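Local structure of ancestral D-type dye decolorizing peroxidase (Geotrichum candidum, 7ANV) at residues I270-N275 / T449-Q454; P299-P304 / N319-D324. The protein probably acts as a haem peroxidase of the dye-decolorizing family, using peroxide to oxidise dyes and similar substrates at an iron protoporphyrin. One frame throughout, in Å; residues are numbered along the deposited sequence. Where two conformers were deposited one is given.

How the interactions relate
Interaction 1 (270-275 with 449-454) sits at the periphery, its centre about 31 Å from the centre of the chain, whereas interaction 2 (299-304 with 319-324) lies deeper, its centre about 21 Å from that point, with Phe321 close to the haem. Their centres are 19 Å apart on the same side of the molecule, and along the chain the second is nested inside the loop closed by the first. Helix 279-291 touches both, receiving Ile270, Thr449 and Pro451 from interaction 1 and Ile300 from interaction 2. The outer contact joins its polar groups through water alone; the inner adds a direct carboxylate-to-backbone bond to its waters and packs aromatic rings.

Interaction 1: I270-N275 / T449-Q454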
loop_
_atom_site.group_PDB
_atom_site.type_symbol
_atom_site.label_atom_id
_atom_site.label_comp_id
_atom_site.label_asym_id
_atom_site.label_seq_id
_atom_site.Cartn_x
_atom_site.Cartn_y
_atom_site.Cartn_z
ATOM N N ILE A 270 11.509 1.948 25.833
ATOM C CA ILE A 270 11.065 3.177 26.536
ATOM C C ILE A 270 11.046 2.884 28.039
ATOM O O ILE A 270 10.474 1.856 28.455
ATOM C CB ILE A 270 9.707 3.659 26.004
ATOM C CG1 ILE A 270 9.828 4.059 24.546
ATOM C CG2 ILE A 270 9.178 4.808 26.850
ATOM C CD1 ILE A 270 8.515 4.076 23.812
ATOM N N LYS A 271 11.692 3.749 28.798
ATOM C CA LYS A 271 11.575 3.804 30.275
ATOM C C LYS A 271 10.776 5.039 30.679
ATOM O O LYS A 271 11.249 6.165 30.495
ATOM C CB LYS A 271 12.957 3.825 30.921
ATOM C CG LYS A 271 13.839 2.676 30.476
ATOM C CD LYS A 271 15.311 2.832 30.808
ATOM C CE LYS A 271 16.147 2.081 29.788
ATOM N NZ LYS A 271 17.583 2.063 30.157
ATOM N N LEU A 272 9.577 4.817 31.179
ATOM C CA LEU A 272 8.667 5.876 31.653
ATOM C C LEU A 272 9.069 6.240 33.066
ATOM O O LEU A 272 9.726 5.449 33.745
ATOM C CB LEU A 272 7.235 5.366 31.617
ATOM C CG LEU A 272 6.673 4.955 30.263
ATOM C CD1 LEU A 272 5.250 4.493 30.447
ATOM C CD2 LEU A 272 6.739 6.092 29.275
ATOM N N PRO A 273 8.740 7.467 33.536
ATOM C CA PRO A 273 9.001 7.836 34.913
ATOM C C PRO A 273 8.488 6.766 35.889
ATOM O O PRO A 273 7.396 6.249 35.742
ATOM C CB PRO A 273 8.234 9.153 35.093
ATOM C CG PRO A 273 8.190 9.731 33.692
ATOM C CD PRO A 273 8.037 8.519 32.783
ATOM N N GLY A 274 9.312 6.440 36.855
ATOM C CA GLY A 274 9.009 5.408 37.852
ATOM C C GLY A 274 9.665 4.095 37.494
ATOM O O GLY A 274 9.829 3.258 38.394
ATOM N N ASN A 275 10.054 3.912 36.230
ATOM C CA ASN A 275 10.802 2.705 35.805
ATOM C C ASN A 275 9.961 1.451 36.088
ATOM O O ASN A 275 10.542 0.411 36.445
ATOM C CB ASN A 275 12.182 2.625 36.468
ATOM C CG ASN A 275 13.071 1.575 35.820
ATOM O OD1 ASN A 275 12.974 1.316 34.626
ATOM N ND2 ASN A 275 13.962 0.970 36.592
ATOM N N THR A 449 9.275 9.653 20.540
ATOM C CA THR A 449 8.933 8.256 20.887
ATOM C C THR A 449 8.843 8.101 22.403
ATOM O O THR A 449 8.084 7.234 22.836
ATOM C CB THR A 449 9.895 7.242 20.258
ATOM O OG1 THR A 449 11.200 7.465 20.775
ATOM C CG2 THR A 449 9.892 7.364 18.765
ATOM N N ASP A 450 9.601 8.872 23.165
ATOM C CA ASP A 450 9.484 8.837 24.651
ATOM C C ASP A 450 8.432 9.864 25.056
ATOM O O ASP A 450 8.680 11.052 24.936
ATOM C CB ASP A 450 10.835 9.109 25.292
ATOM C CG ASP A 450 10.775 9.118 26.800
ATOM O OD1 ASP A 450 9.655 9.162 27.371
ATOM O OD2 ASP A 450 11.854 9.106 27.390
ATOM N N PRO A 451 7.235 9.470 25.522
ATOM C CA PRO A 451 6.161 10.444 25.728
ATOM C C PRO A 451 6.486 11.445 26.832
ATOM O O PRO A 451 5.871 12.505 26.865
ATOM C CB PRO A 451 4.938 9.572 26.051
ATOM C CG PRO A 451 5.530 8.334 26.640
ATOM C CD PRO A 451 6.831 8.107 25.874
ATOM N N ASN A 452 7.399 11.099 27.743
ATOM C CA ASN A 452 7.740 12.020 28.865
ATOM C C ASN A 452 9.012 12.789 28.534
ATOM O O ASN A 452 9.403 13.650 29.393
ATOM C CB ASN A 452 7.812 11.287 30.202
ATOM C CG ASN A 452 6.482 10.647 30.530
ATOM O OD1 ASN A 452 6.242 9.492 30.192
ATOM N ND2 ASN A 452 5.578 11.426 31.125
ATOM N N ASN A 453 9.628 12.545 27.361
ATOM C CA ASN A 453 10.835 13.309 26.930
ATOM C C ASN A 453 10.789 13.445 25.419
ATOM O O ASN A 453 11.618 12.885 24.752
ATOM C CB ASN A 453 12.156 12.675 27.348
ATOM C CG ASN A 453 12.300 12.580 28.848
ATOM O OD1 ASN A 453 12.552 13.585 29.516
ATOM N ND2 ASN A 453 12.147 11.380 29.382
ATOM N N GLN A 454 9.788 14.166 24.930
ATOM C CA GLN A 454 9.411 14.140 23.506
ATOM C C GLN A 454 10.488 14.821 22.658
ATOM O O GLN A 454 10.495 14.567 21.476
ATOM C CB GLN A 454 8.058 14.805 23.303
ATOM C CG GLN A 454 6.924 13.969 23.890
ATOM C CD GLN A 454 5.607 14.693 23.903
ATOM O OE1 GLN A 454 5.328 15.544 23.059
ATOM N NE2 GLN A 454 4.805 14.374 24.899
HETATM O O HOH W 1 10.164 8.608 30.048
HETATM O O HOH W 2 12.963 5.991 27.643
#
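Two loops meet turn against turn: Leu272 and Pro273, which begin a type II beta turn reaching to Asn275, lie against Pro451 and Asn452, the middle pair of a type I turn from Asp450 to Asn453. The touching parts run almost the same way, their directions 6° apart, yet no direct hydrogen bond joins them. The direct contact is van der Waals packing, much of it carbon against oxygen. Leu272 presents one methyl, CD2, to two partners, 3.7 Å from Pro451 CG and 3.6 Å from Asn452 OD1, and its side chain crosses each at about a right angle. Pro273 lies obliquely against Asn452, with its CD 3.3 Å from OD1 of that amide; because Asn452 holds CG anti to its carbonyl carbon (chi1 -60°), the amide is brought against the ring. Prolines suit the second position of both turns, where the fixed phi of the ring is what the backbone needs. Asp450 also forms an Asx turn over the start of the type I turn: its OD1 takes the backbone N of Asn452 at 3.0 Å, while Asn453 ND2 donates to Asp450 OD2 at 3.0 Å along a nearly straight 169° path, and each donor comes from above the carboxylate plane. The same carboxylate faces the backbone of Lys271 through solvent. Water 1 donates to both Lys271 O (2.7 Å) and Asp450 OD1 (2.8 Å), and water 2 accepts from Lys271 N and donates weakly to Asp450 OD2. On the inner side, Ile270 brings CD1 to 3.3 Å from Thr449 O, a carbonyl that also receives a hydrogen bond from Arg289 of helix 279-291. A branched apolar residue fits this buried spot, since Ile270 also rests on Leu285 and Leu286 of that helix while its CG2 approaches Pro451 CD.

Interaction 2: P299-P304 / N319-D324; sequences PIDITP and NNFRFD
Phe321 lays its ring obliquely against Pro299, with CE1 3.3 Å from Pro299 CB. Its CG stands between the backbone N and the carbonyl carbon (chi1 59°), which turns the ring back toward 299-304, where Asp301 CB also reaches it, 3.7 Å from CD2. Ile302 crosses Phe321 at about a right angle, CG1 beside Phe321 CB, and extends CD1 to 3.5 Å from Asn320 O. An aromatic residue suits this place: the side chain of Phe321 is about 5 Å from the haem and makes a cation-pi contact with Arg349, which also donates to Phe321 O.

Asp301 supplies the polar grip. With CG anti to the backbone N (chi1 -161°), its carboxylate reaches over the 319-324 backbone, and Asp301 OD2 accepts from Phe323 N at 2.9 Å in a bent bond (140°), met from above the carboxylate plane. Asp301 CG also rests 3.8 Å from Phe323 CD1, on the same side as the Phe321 ring. Water 4 is hydrogen-bonded to Asp301 OD2 at 2.7 Å, and water 3, which accepts from Arg322 N, lies between this acid and Asp324. Shortening Asp301 to an alanine is likely to leave Phe323 N without its acceptor and the waters without their carboxylate.

Asp301 OD2 is 5.1 Å from Asp324 OD1, placing two like charges near each other; the backbone N-H and the waters probably offset that repulsion, and Arg322, in a long salt bridge to Asp324, would ease it further, although the proximity might still raise the pKa of one of the acids.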
loop_
_atom_site.group_PDB
_atom_site.type_symbol
_atom_site.label_atom_id
_atom_site.label_comp_id
_atom_site.label_asym_id
_atom_site.label_seq_id
_atom_site.Cartn_x
_atom_site.Cartn_y
_atom_site.Cartn_z
ATOM N N PRO A 299 -5.429 1.415 18.263
ATOM C CA PRO A 299 -4.690 2.645 17.968
ATOM C C PRO A 299 -4.176 3.311 19.251
ATOM O O PRO A 299 -4.940 3.442 20.210
ATOM C CB PRO A 299 -5.754 3.522 17.279
ATOM C CG PRO A 299 -7.015 3.068 17.904
ATOM C CD PRO A 299 -6.867 1.562 18.027
ATOM N N ILE A 300 -2.948 3.796 19.223
ATOM C CA ILE A 300 -2.334 4.423 20.432
ATOM C C ILE A 300 -2.994 5.764 20.746
ATOM O O ILE A 300 -2.962 6.142 21.914
ATOM C CB ILE A 300 -0.804 4.538 20.315
ATOM C CG1 ILE A 300 -0.351 5.506 19.220
ATOM C CG2 ILE A 300 -0.187 3.155 20.158
ATOM C CD1 ILE A 300 1.151 5.572 19.053
ATOM N N ASP A 301 -3.599 6.452 19.783
ATOM C CA ASP A 301 -4.313 7.713 20.092
ATOM C C ASP A 301 -5.487 7.419 21.023
ATOM O O ASP A 301 -5.917 8.328 21.709
ATOM C CB ASP A 301 -4.762 8.474 18.860
ATOM C CG ASP A 301 -5.074 9.943 19.130
ATOM O OD1 ASP A 301 -4.303 10.571 19.882
ATOM O OD2 ASP A 301 -6.010 10.476 18.505
ATOM N N ILE A 302 -6.018 6.202 21.011
ATOM C CA ILE A 302 -7.116 5.808 21.921
ATOM C C ILE A 302 -6.517 5.186 23.174
ATOM O O ILE A 302 -7.019 5.533 24.274
ATOM C CB ILE A 302 -8.131 4.901 21.226
ATOM C CG1 ILE A 302 -8.746 5.617 20.030
ATOM C CG2 ILE A 302 -9.174 4.448 22.224
ATOM C CD1 ILE A 302 -9.816 4.848 19.345
ATOM N N THR A 303 -5.526 4.300 23.031
ATOM C CA THR A 303 -4.976 3.532 24.179
ATOM C C THR A 303 -3.463 3.642 24.152
ATOM O O THR A 303 -2.800 2.795 23.581
ATOM C CB THR A 303 -5.540 2.112 24.240
ATOM O OG1 THR A 303 -5.041 1.465 25.428
ATOM C CG2 THR A 303 -5.311 1.293 22.994
ATOM N N PRO A 304 -2.905 4.757 24.671
ATOM C CA PRO A 304 -1.512 5.092 24.370
ATOM C C PRO A 304 -0.485 4.213 25.096
ATOM O O PRO A 304 0.559 3.972 24.546
ATOM C CB PRO A 304 -1.350 6.559 24.772
ATOM C CG PRO A 304 -2.538 6.815 25.683
ATOM C CD PRO A 304 -3.654 5.900 25.215
ATOM N N ASN A 319 -10.959 2.855 14.821
ATOM C CA ASN A 319 -10.511 3.920 13.889
ATOM C C ASN A 319 -11.030 5.275 14.375
ATOM O O ASN A 319 -10.864 6.260 13.661
ATOM C CB ASN A 319 -10.970 3.643 12.461
ATOM C CG ASN A 319 -9.970 4.158 11.451
ATOM O OD1 ASN A 319 -8.809 4.354 11.775
ATOM N ND2 ASN A 319 -10.437 4.421 10.243
ATOM N N ASN A 320 -11.644 5.316 15.560
ATOM C CA ASN A 320 -12.365 6.524 16.011
ATOM C C ASN A 320 -11.403 7.457 16.743
ATOM O O ASN A 320 -11.532 7.622 17.996
ATOM C CB ASN A 320 -13.556 6.165 16.877
ATOM C CG ASN A 320 -14.462 7.357 17.073
ATOM O OD1 ASN A 320 -14.358 8.344 16.357
ATOM N ND2 ASN A 320 -15.325 7.293 18.060
ATOM N N PHE A 321 -10.443 8.026 16.024
ATOM C CA PHE A 321 -9.465 8.994 16.598
ATOM C C PHE A 321 -9.052 9.940 15.481
ATOM O O PHE A 321 -9.207 9.576 14.275
ATOM C CB PHE A 321 -8.237 8.300 17.195
ATOM C CG PHE A 321 -7.467 7.469 16.211
ATOM C CD1 PHE A 321 -7.876 6.181 15.897
ATOM C CD2 PHE A 321 -6.347 7.978 15.548
ATOM C CE1 PHE A 321 -7.202 5.420 14.960
ATOM C CE2 PHE A 321 -5.701 7.223 14.578
ATOM C CZ PHE A 321 -6.102 5.930 14.301
ATOM N N ARG A 322 -8.531 11.114 15.845
ATOM C CA ARG A 322 -8.061 12.074 14.825
ATOM C C ARG A 322 -6.820 12.857 15.283
ATOM O O ARG A 322 -6.490 13.809 14.588
ATOM C CB ARG A 322 -9.230 12.993 14.469
ATOM C CG ARG A 322 -9.646 13.930 15.577
ATOM C CD ARG A 322 -10.934 14.638 15.167
ATOM N NE ARG A 322 -10.700 15.366 13.934
ATOM C CZ ARG A 322 -10.618 16.690 13.840
ATOM N NH1 ARG A 322 -10.752 17.430 14.921
ATOM N NH2 ARG A 322 -10.387 17.259 12.657
ATOM N N PHE A 323 -6.160 12.462 16.375
ATOM C CA PHE A 323 -5.007 13.208 16.948
ATOM C C PHE A 323 -5.505 14.596 17.394
ATOM O O PHE A 323 -4.883 15.609 17.059
ATOM C CB PHE A 323 -3.857 13.298 15.921
ATOM C CG PHE A 323 -3.491 12.004 15.240
ATOM C CD1 PHE A 323 -3.161 10.880 15.987
ATOM C CD2 PHE A 323 -3.490 11.896 13.851
ATOM C CE1 PHE A 323 -2.868 9.672 15.380
ATOM C CE2 PHE A 323 -3.164 10.694 13.241
ATOM C CZ PHE A 323 -2.817 9.587 14.009
ATOM N N ASP A 324 -6.644 14.666 18.073
ATOM C CA ASP A 324 -7.219 15.996 18.462
ATOM C C ASP A 324 -7.214 16.218 19.968
ATOM O O ASP A 324 -7.787 17.290 20.384
ATOM C CB ASP A 324 -8.636 16.212 17.914
ATOM C CG ASP A 324 -9.660 15.213 18.421
ATOM O OD1 ASP A 324 -9.275 14.348 19.260
ATOM O OD2 ASP A 324 -10.845 15.310 17.967
HETATM O O HOH W 3 -8.974 11.811 18.557
HETATM O O HOH W 4 -6.791 12.568 19.990
#